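Glycoside hydrolase family 88 protein (Bacteroides vulgatus, PDB 4Q88) is a putative glycoside hydrolase of family 88 whose own substrate and reaction remain uncharacterised. Local coordinates at residues 258-261 with 265-268. Sequence-based numbering, arbitrary orientation.
Sequences TRSL and EQAP
The long loop between helices 233-249 and 272-287, among the loops at one end of the helical body, the (alpha/alpha)6 barrel of the six-hairpin glycosidase clan, doubles back on itself where R259 reaches across to A267 and P268. Turned about CG-CD (chi3 -82°), the R259 chain brings its guanidinium over A267, whose CB lies 3.8 Å from the guanidinium plane, displaced toward the rim. R259 NH2 donates to P268 O at 2.9 Å, the acceptor close to the guanidinium plane but the N-H...O angle only 140°; the same nitrogen also bonds Q332 O, so two backbone carbonyls of separate loop regions share one arginine end. Two waters fill the seam. Water 1, at the guanidinium edge, accepts from both R259 N and R259 NE and donates to A267 O, with 2.6 Å between the water oxygen and A267 O. Water 2, which accepts from S260 N, probably also donates to A267 O (2.7 Å); this carbonyl then appears to be held by two waters, without any direct backbone bond between the segments. A leucine in place of R259 would probably leave P268 O and Q332 O without their shared donor and water 1 with one fewer N-H to hold it. Farther along, Q266 extends its amide beside S260, NE2 3.8 Å from S260 CB, while its OE1 accepts from I201 N and S260 OG bonds D206. Within 258-261, a chi1 of 54° lets T258 OG1 donate to S260 O at 2.9 Å, approaching from above the carbonyl plane.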
loop_
_atom_site.group_PDB
_atom_site.type_symbol
_atom_site.label_atom_id
_atom_site.label_comp_id
_atom_site.label_asym_id
_atom_site.label_seq_id
_atom_site.Cartn_x
_atom_site.Cartn_y
_atom_site.Cartn_z
ATOM N N THR A 258 -0.596 8.553 -14.639
ATOM C CA THR A 258 0.831 8.860 -14.836
ATOM C C THR A 258 1.569 9.192 -13.540
ATOM O O THR A 258 0.966 9.654 -12.544
ATOM C CB THR A 258 0.993 10.045 -15.821
ATOM O OG1 THR A 258 0.217 11.176 -15.389
ATOM C CG2 THR A 258 0.534 9.659 -17.186
ATOM N N ARG A 259 2.884 9.023 -13.556
ATOM C CA ARG A 259 3.676 9.160 -12.363
ATOM C C ARG A 259 3.559 10.545 -11.681
ATOM O O ARG A 259 3.603 10.614 -10.457
ATOM C CB ARG A 259 5.128 8.855 -12.701
ATOM C CG ARG A 259 5.402 7.362 -12.952
ATOM C CD ARG A 259 6.745 7.233 -13.665
ATOM N NE ARG A 259 6.586 7.470 -15.080
ATOM C CZ ARG A 259 7.590 7.658 -15.923
ATOM N NH1 ARG A 259 8.865 7.502 -15.495
ATOM N NH2 ARG A 259 7.322 7.903 -17.215
ATOM N N SER A 260 3.463 11.626 -12.472
ATOM C CA SER A 260 3.067 12.929 -11.974
ATOM C C SER A 260 1.612 13.094 -12.342
ATOM O O SER A 260 1.263 13.209 -13.535
ATOM C CB SER A 260 3.940 14.070 -12.570
ATOM O OG SER A 260 3.635 15.280 -11.927
ATOM N N LEU A 261 0.734 12.991 -11.343
ATOM C CA LEU A 261 -0.677 12.756 -11.582
ATOM C C LEU A 261 -1.351 13.820 -12.451
ATOM O O LEU A 261 -2.165 13.465 -13.311
ATOM C CB LEU A 261 -1.437 12.618 -10.246
ATOM C CG LEU A 261 -1.221 11.335 -9.486
ATOM C CD1 LEU A 261 -1.736 11.456 -8.041
ATOM C CD2 LEU A 261 -1.843 10.147 -10.190
ATOM N N GLU A 265 2.711 14.917 -19.156
ATOM C CA GLU A 265 3.814 15.170 -20.112
ATOM C C GLU A 265 5.208 15.104 -19.453
ATOM O O GLU A 265 6.200 14.734 -20.085
ATOM C CB GLU A 265 3.636 16.558 -20.689
ATOM C CG GLU A 265 2.535 16.738 -21.718
ATOM C CD GLU A 265 1.103 16.550 -21.220
ATOM O OE1 GLU A 265 0.753 16.949 -20.090
ATOM O OE2 GLU A 265 0.339 15.943 -22.001
ATOM N N GLN A 266 5.281 15.450 -18.171
ATOM C CA GLN A 266 6.530 15.404 -17.441
ATOM C C GLN A 266 7.087 13.976 -17.332
ATOM O O GLN A 266 8.263 13.771 -17.496
ATOM C CB GLN A 266 6.382 15.974 -16.048
ATOM C CG GLN A 266 7.558 15.582 -15.197
ATOM C CD GLN A 266 7.611 16.315 -13.936
ATOM O OE1 GLN A 266 7.762 17.527 -13.929
ATOM N NE2 GLN A 266 7.465 15.589 -12.839
ATOM N N ALA A 267 6.242 13.006 -17.020
ATOM C CA ALA A 267 6.685 11.628 -16.795
ATOM C C ALA A 267 5.637 10.745 -17.479
ATOM O O ALA A 267 4.688 10.247 -16.837
ATOM C CB ALA A 267 6.784 11.380 -15.282
ATOM N N PRO A 268 5.759 10.589 -18.824
ATOM C CA PRO A 268 4.644 10.123 -19.615
ATOM C C PRO A 268 4.415 8.609 -19.586
ATOM O O PRO A 268 5.304 7.838 -19.255
ATOM C CB PRO A 268 5.002 10.584 -21.046
ATOM C CG PRO A 268 6.490 10.586 -21.056
ATOM C CD PRO A 268 6.899 11.011 -19.668
HETATM O O HOH W 1 3.930 7.854 -16.089
HETATM O O HOH W 2 3.627 12.219 -15.315
#